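Side-chain contacts in putative diflavin flavoprotein A 3 (Synechocystis sp., PDB 6H0C), which probably passes electrons from NADH to oxygen, reducing it to water, and is represented here by its flavodiiron core of metallo-hydrolase-like and flavodoxin-like domains: residues S249-Q254 with G279-G284; A283-T288 with D394-L399; L71-L76 with K93-L98. All blocks are in the same frame, centred on the assembly; numbering follows the deposited sequence.

Interaction 1: residues S249-Q254 with G279-G284; sequences SEQQAQ and GITKAG
Gln254 meets Gly284 just past the end of one helix, where it faces the turn that follows another. Its CB, 3.9 Å from Gly284 O, leaves the backbone toward the other segment, and the side chain runs extended alongside that carbonyl. With chi1 at -58°, CG keeps about the same distance from the oxygen, and only CD and OE1 come closer. At the tip OE1 is 3.1 Å from Gly284 O; both atoms are acceptors, so this approach is no bond. NE2 turns back to its own segment and gives a weak bond to Gln251 O. A water bridges the two sides: it takes a bond from Gln251 NE2 at 2.7 Å, donates to Thr281 O, and gives only a weak bond to Gln254 OE1. Gln251, bent at chi2 (-58°), crosses Thr281 at about a right angle, its OE1 resting 4.1 Å from Thr281 CG2. Glutamine suits both places because an amide can donate and accept at a polar seam. Gly284 ends a type I turn begun at Thr281, and its positive phi (81°) is easy for a residue without CB. The contact thus joins the loop leaving helix 237-253 to the turn after helix 268-281, with Gln254 also touching Ala286 of strand 286-291.

Interaction 2: residues A283-T288 with D394-L399; sequences AGVAVT and DFAQAL
Ala283 and Ala396 meet methyl to methyl, their CB atoms 3.4 Å apart, tighter than usual for two carbons. Alanine suits both positions, since a single methyl on each side lets the turn after helix 268-281 lie close against helix 382-404. Gly284 then carries the chain around to Val285, the residue whose backbone comes nearest that of Ala396. The two branches of Val285 divide the work. CG2 reaches Ala396 CB at 3.9 Å, so the Ala396 methyl is touched by both Ala283 and Val285. CG1, turned opposite the backbone N (chi1 171°), points to the next turn of the helix and approaches Leu399 CD1 at 4.4 Å. Ala396 and Leu399 are three residues apart and so present their side chains on the same side of the helix; the short one meets both Ala283 and Val285, and the long one reaches only the CG1 branch of the valine. The chain continues as edge strand 286-291 of the parallel flavodoxin-like sheet, pairing with strand 257-262 through Ala286 and Thr288. Helix 382-404 packs on this sheet, with Leu399 also touching Val258 and Leu341, while Val285 and Val287 meet Ile280 of helix 268-281.

Interaction 3: residues L71-L76 with K93-L98; sequences LDLNSL and KLLLSL
Leu73 packs against Leu95 and Leu98 in the metallo-hydrolase-like domain, where a loop with an Asx turn and a short 3-10 segment lies beside helix 86-98. The apolar contacts come from leucines. Leu73 CD1 meets Leu95 CD1 at 4.0 Å, the two side chains crossing at about a right angle. One turn later in the helix, CB of Leu73 faces CB of Leu98 at 4.3 Å and also lies against the carbonyl oxygen of Leu98. Branched, flexible leucines suit this seam, since each can fit the irregular surface between a helix and a loop. Leu67 and Ile68 of helix 60-70 also touch Leu73, and Leu51 of strand 49-52 touches Leu95, so the contact sits between helix 60-70, helix 86-98 and strand 49-52. Between the two segments the side chains meet through apolar groups; the polar bonds lie within each, and Gln101 NE2 from outside reaches Leu73 O and Leu76 O. In the loop, Ser75 N bonds to Asp72 O. In the helix, Ser97 N and Ser97 OG approach Lys93 O from opposite faces of its plane. Asp72 OD1 closes the Asx turn: it accepts from Asn74 N at 2.7 Å on the anti side, 28° out of the carboxylate plane, and from Asn74 ND2 at 2.9 Å through the OD1 syn lone pair.

How the interactions relate
Interactions 1 and 2 are neighbours, their centres 8 Å apart, and they share Ala283 and Gly284: the turn between helix 268-281 and strand 286-291 faces the end of helix 237-253 on one side and helix 382-404 on another. They also touch directly, Ile280 CG2 lying 3.4 Å from Val287 CG2. Together they tie one end of the flavodoxin-like domain to helix 237-253 and to the domain's last helix. Interaction 3 belongs to the metallo-hydrolase-like domain on the opposite side of the chain's centre, its centre about 44 Å from that of interaction 1 and 47 Å from that of interaction 2. It touches neither, the nearest atoms of interaction 2 being about 30 Å away.

Interaction 1: residues S249-Q254 with G279-G284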
# COMPACT_ATOMS: atom_id res chain seq x y z
N SER A 249 -16.00 -2.57 9.40
CA SER A 249 -16.80 -3.28 10.37
C SER A 249 -17.10 -4.69 9.90
O SER A 249 -17.00 -5.63 10.68
CB SER A 249 -18.10 -2.54 10.65
OG SER A 249 -17.84 -1.27 11.22
N GLU A 250 -17.45 -4.85 8.63
CA GLU A 250 -17.84 -6.19 8.20
C GLU A 250 -16.63 -7.11 8.07
O GLU A 250 -16.75 -8.31 8.31
CB GLU A 250 -18.62 -6.17 6.89
CG GLU A 250 -18.16 -5.24 5.82
CD GLU A 250 -19.18 -5.16 4.69
OE1 GLU A 250 -20.32 -4.70 4.95
OE2 GLU A 250 -18.84 -5.57 3.56
N GLN A 251 -15.46 -6.56 7.75
CA GLN A 251 -14.25 -7.37 7.68
C GLN A 251 -13.91 -7.95 9.05
O GLN A 251 -13.65 -9.14 9.18
CB GLN A 251 -13.07 -6.55 7.15
CG GLN A 251 -13.13 -6.28 5.64
CD GLN A 251 -13.20 -7.55 4.81
OE1 GLN A 251 -12.45 -8.50 5.03
NE2 GLN A 251 -14.11 -7.59 3.85
N GLN A 252 -13.92 -7.11 10.07
CA GLN A 252 -13.50 -7.55 11.39
C GLN A 252 -14.57 -8.41 12.04
O GLN A 252 -14.33 -9.07 13.05
CB GLN A 252 -13.13 -6.35 12.25
CG GLN A 252 -11.92 -5.61 11.67
CD GLN A 252 -11.58 -4.34 12.42
OE1 GLN A 252 -12.23 -3.31 12.24
NE2 GLN A 252 -10.54 -4.40 13.24
N ALA A 253 -15.75 -8.42 11.45
CA ALA A 253 -16.88 -9.16 12.00
C ALA A 253 -16.98 -10.58 11.46
O ALA A 253 -17.76 -11.39 11.97
CB ALA A 253 -18.18 -8.42 11.73
N GLN A 254 -16.19 -10.90 10.44
CA GLN A 254 -16.29 -12.22 9.83
C GLN A 254 -15.81 -13.32 10.78
O GLN A 254 -14.90 -13.12 11.59
CB GLN A 254 -15.52 -12.23 8.52
CG GLN A 254 -16.06 -11.16 7.59
CD GLN A 254 -15.44 -11.16 6.23
OE1 GLN A 254 -16.09 -11.50 5.24
NE2 GLN A 254 -14.17 -10.75 6.15
N GLY A 279 -8.55 -13.39 -2.93
CA GLY A 279 -9.29 -14.64 -3.07
C GLY A 279 -9.93 -15.05 -1.76
O GLY A 279 -11.05 -15.56 -1.74
N ILE A 280 -9.22 -14.83 -0.65
CA ILE A 280 -9.75 -15.18 0.67
C ILE A 280 -10.87 -14.24 1.09
O ILE A 280 -11.95 -14.69 1.49
CB ILE A 280 -8.64 -15.16 1.75
CG1 ILE A 280 -7.62 -16.27 1.48
CG2 ILE A 280 -9.22 -15.34 3.14
CD1 ILE A 280 -6.41 -16.21 2.42
N THR A 281 -10.62 -12.93 1.01
CA THR A 281 -11.60 -11.95 1.50
C THR A 281 -12.87 -11.93 0.64
O THR A 281 -13.97 -11.70 1.16
CB THR A 281 -11.01 -10.52 1.56
OG1 THR A 281 -10.59 -10.11 0.25
CG2 THR A 281 -9.84 -10.45 2.52
N LYS A 282 -12.74 -12.17 -0.66
CA LYS A 282 -13.94 -12.15 -1.48
C LYS A 282 -14.81 -13.36 -1.14
O LYS A 282 -16.00 -13.38 -1.43
CB LYS A 282 -13.60 -12.10 -2.97
CG LYS A 282 -13.24 -13.43 -3.61
CD LYS A 282 -13.04 -13.24 -5.10
CE LYS A 282 -12.70 -14.53 -5.81
NZ LYS A 282 -12.32 -14.28 -7.23
N ALA A 283 -14.21 -14.36 -0.50
CA ALA A 283 -14.93 -15.57 -0.15
C ALA A 283 -15.51 -15.44 1.26
O ALA A 283 -15.96 -16.42 1.84
CB ALA A 283 -14.02 -16.80 -0.26
N GLY A 284 -15.48 -14.23 1.81
CA GLY A 284 -16.11 -13.98 3.09
C GLY A 284 -15.29 -14.38 4.31
O GLY A 284 -15.83 -14.54 5.40
O HOH W 1 -14.84 -9.84 2.59

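Interaction 2: residues A283-T288 with D394-L399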
# COMPACT_ATOMS: atom_id res chain seq x y z
N ALA A 283 -14.21 -14.36 -0.50
CA ALA A 283 -14.93 -15.57 -0.15
C ALA A 283 -15.51 -15.44 1.26
O ALA A 283 -15.96 -16.42 1.84
CB ALA A 283 -14.02 -16.80 -0.26
N GLY A 284 -15.48 -14.23 1.81
CA GLY A 284 -16.11 -13.98 3.09
C GLY A 284 -15.29 -14.38 4.31
O GLY A 284 -15.83 -14.54 5.40
N VAL A 285 -13.99 -14.55 4.11
CA VAL A 285 -13.08 -14.83 5.22
C VAL A 285 -12.12 -13.64 5.37
O VAL A 285 -11.62 -13.12 4.37
CB VAL A 285 -12.29 -16.14 4.98
CG1 VAL A 285 -11.19 -16.33 6.02
CG2 VAL A 285 -13.26 -17.32 4.99
N ALA A 286 -11.91 -13.20 6.61
CA ALA A 286 -11.04 -12.06 6.90
C ALA A 286 -9.56 -12.41 6.72
O ALA A 286 -9.16 -13.57 6.91
CB ALA A 286 -11.28 -11.54 8.32
N VAL A 287 -8.76 -11.42 6.35
CA VAL A 287 -7.31 -11.59 6.26
C VAL A 287 -6.60 -10.53 7.09
O VAL A 287 -6.90 -9.35 7.00
CB VAL A 287 -6.80 -11.49 4.80
CG1 VAL A 287 -5.26 -11.53 4.78
CG2 VAL A 287 -7.38 -12.61 3.94
N THR A 288 -5.66 -10.99 7.92
CA THR A 288 -4.74 -10.13 8.63
C THR A 288 -3.38 -10.29 7.98
O THR A 288 -2.66 -11.25 8.22
CB THR A 288 -4.66 -10.47 10.13
OG1 THR A 288 -5.91 -10.16 10.76
CG2 THR A 288 -3.55 -9.68 10.80
N ASP A 394 -10.02 -21.18 -2.65
CA ASP A 394 -9.98 -22.58 -2.21
C ASP A 394 -9.66 -22.70 -0.72
O ASP A 394 -10.28 -23.49 -0.00
CB ASP A 394 -8.96 -23.38 -3.02
CG ASP A 394 -9.41 -23.66 -4.43
OD1 ASP A 394 -10.62 -23.52 -4.72
OD2 ASP A 394 -8.56 -24.03 -5.27
N PHE A 395 -8.68 -21.92 -0.27
CA PHE A 395 -8.28 -21.89 1.14
C PHE A 395 -9.48 -21.48 1.99
O PHE A 395 -9.77 -22.11 3.01
CB PHE A 395 -7.10 -20.91 1.33
CG PHE A 395 -6.32 -21.11 2.61
CD1 PHE A 395 -6.72 -20.49 3.79
CD2 PHE A 395 -5.17 -21.88 2.63
CE1 PHE A 395 -5.99 -20.66 4.96
CE2 PHE A 395 -4.44 -22.05 3.80
CZ PHE A 395 -4.85 -21.43 4.96
N ALA A 396 -10.18 -20.43 1.56
CA ALA A 396 -11.34 -19.93 2.29
C ALA A 396 -12.46 -20.97 2.42
O ALA A 396 -12.99 -21.18 3.51
CB ALA A 396 -11.88 -18.68 1.62
N GLN A 397 -12.80 -21.60 1.30
CA GLN A 397 -13.80 -22.68 1.28
C GLN A 397 -13.42 -23.82 2.22
O GLN A 397 -14.28 -24.36 2.93
CB GLN A 397 -13.96 -23.23 -0.14
CG GLN A 397 -14.18 -22.19 -1.23
CD GLN A 397 -15.57 -21.59 -1.22
OE1 GLN A 397 -16.09 -21.22 -0.17
NE2 GLN A 397 -16.18 -21.50 -2.40
N ALA A 398 -12.15 -24.21 2.20
CA ALA A 398 -11.66 -25.27 3.06
C ALA A 398 -11.88 -24.90 4.52
O ALA A 398 -12.34 -25.72 5.31
CB ALA A 398 -10.20 -25.56 2.80
N LEU A 399 -11.56 -23.66 4.87
CA LEU A 399 -11.77 -23.18 6.24
C LEU A 399 -13.25 -23.19 6.63
O LEU A 399 -13.61 -23.59 7.73
CB LEU A 399 -11.20 -21.77 6.42
CG LEU A 399 -9.68 -21.65 6.58
CD1 LEU A 399 -9.27 -20.20 6.75
CD2 LEU A 399 -9.20 -22.48 7.76

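Interaction 3: residues L71-L76 with K93-L98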
# COMPACT_ATOMS: atom_id res chain seq x y z
N LEU A 71 7.80 25.21 -12.73
CA LEU A 71 8.49 25.47 -11.47
C LEU A 71 10.00 25.35 -11.60
O LEU A 71 10.51 24.35 -12.13
CB LEU A 71 8.00 24.51 -10.38
CG LEU A 71 8.76 24.46 -9.05
CD1 LEU A 71 8.48 25.69 -8.20
CD2 LEU A 71 8.44 23.18 -8.28
N ASP A 72 10.72 26.35 -11.10
CA ASP A 72 12.16 26.25 -10.94
C ASP A 72 12.45 25.29 -9.79
O ASP A 72 12.22 25.63 -8.62
CB ASP A 72 12.78 27.62 -10.66
CG ASP A 72 14.30 27.58 -10.61
OD1 ASP A 72 14.89 26.53 -10.28
OD2 ASP A 72 14.91 28.63 -10.92
N LEU A 73 12.96 24.11 -10.11
CA LEU A 73 13.18 23.09 -9.09
C LEU A 73 14.19 23.55 -8.04
O LEU A 73 14.26 22.98 -6.96
CB LEU A 73 13.65 21.77 -9.72
CG LEU A 73 12.56 20.91 -10.34
CD1 LEU A 73 11.35 20.85 -9.42
CD2 LEU A 73 12.17 21.47 -11.69
N ASN A 74 14.95 24.59 -8.36
CA ASN A 74 15.88 25.14 -7.38
C ASN A 74 15.15 25.84 -6.25
O ASN A 74 15.73 26.10 -5.21
CB ASN A 74 16.85 26.11 -8.05
CG ASN A 74 17.81 25.41 -8.97
OD1 ASN A 74 18.78 24.80 -8.53
ND2 ASN A 74 17.55 25.49 -10.27
N SER A 75 13.87 26.14 -6.46
CA SER A 75 13.06 26.83 -5.46
C SER A 75 12.23 25.85 -4.63
O SER A 75 11.52 26.26 -3.70
CB SER A 75 12.14 27.85 -6.12
OG SER A 75 11.24 27.21 -7.00
N LEU A 76 12.31 24.57 -4.96
CA LEU A 76 11.61 23.54 -4.21
C LEU A 76 12.21 23.37 -2.81
O LEU A 76 13.35 22.96 -2.66
CB LEU A 76 11.67 22.21 -4.96
CG LEU A 76 10.72 21.13 -4.45
CD1 LEU A 76 9.27 21.62 -4.54
CD2 LEU A 76 10.91 19.87 -5.26
N LYS A 93 15.36 10.01 -7.25
CA LYS A 93 16.77 10.18 -7.60
C LYS A 93 16.95 11.30 -8.62
O LYS A 93 17.85 12.14 -8.49
CB LYS A 93 17.37 8.89 -8.17
CG LYS A 93 17.61 7.77 -7.16
CD LYS A 93 18.10 6.50 -7.87
CE LYS A 93 17.60 5.22 -7.19
NZ LYS A 93 17.87 3.98 -7.99
N LEU A 94 16.10 11.32 -9.63
CA LEU A 94 16.20 12.34 -10.67
C LEU A 94 15.76 13.70 -10.12
O LEU A 94 16.48 14.68 -10.27
CB LEU A 94 15.35 11.97 -11.88
CG LEU A 94 15.33 13.04 -12.98
CD1 LEU A 94 16.74 13.29 -13.47
CD2 LEU A 94 14.42 12.63 -14.12
N LEU A 95 14.59 13.74 -9.49
CA LEU A 95 14.05 14.99 -8.96
C LEU A 95 15.02 15.68 -7.98
O LEU A 95 15.21 16.90 -8.03
CB LEU A 95 12.72 14.72 -8.26
CG LEU A 95 12.03 15.95 -7.66
CD1 LEU A 95 11.71 16.92 -8.77
CD2 LEU A 95 10.78 15.56 -6.90
N LEU A 96 15.62 14.90 -7.10
CA LEU A 96 16.50 15.46 -6.08
C LEU A 96 17.83 15.90 -6.69
O LEU A 96 18.51 16.75 -6.13
CB LEU A 96 16.72 14.46 -4.95
CG LEU A 96 15.43 14.15 -4.19
CD1 LEU A 96 15.68 13.26 -2.99
CD2 LEU A 96 14.77 15.44 -3.76
N SER A 97 18.19 15.33 -7.83
CA SER A 97 19.36 15.79 -8.58
C SER A 97 19.13 17.22 -9.05
O SER A 97 20.04 18.04 -9.05
CB SER A 97 19.64 14.90 -9.79
OG SER A 97 20.08 13.61 -9.39
N LEU A 98 17.89 17.51 -9.42
CA LEU A 98 17.50 18.81 -9.93
C LEU A 98 17.12 19.78 -8.82
O LEU A 98 17.01 20.98 -9.04
CB LEU A 98 16.34 18.67 -10.89
CG LEU A 98 16.66 17.99 -12.21
CD1 LEU A 98 15.43 17.30 -12.77
CD2 LEU A 98 17.17 19.05 -13.16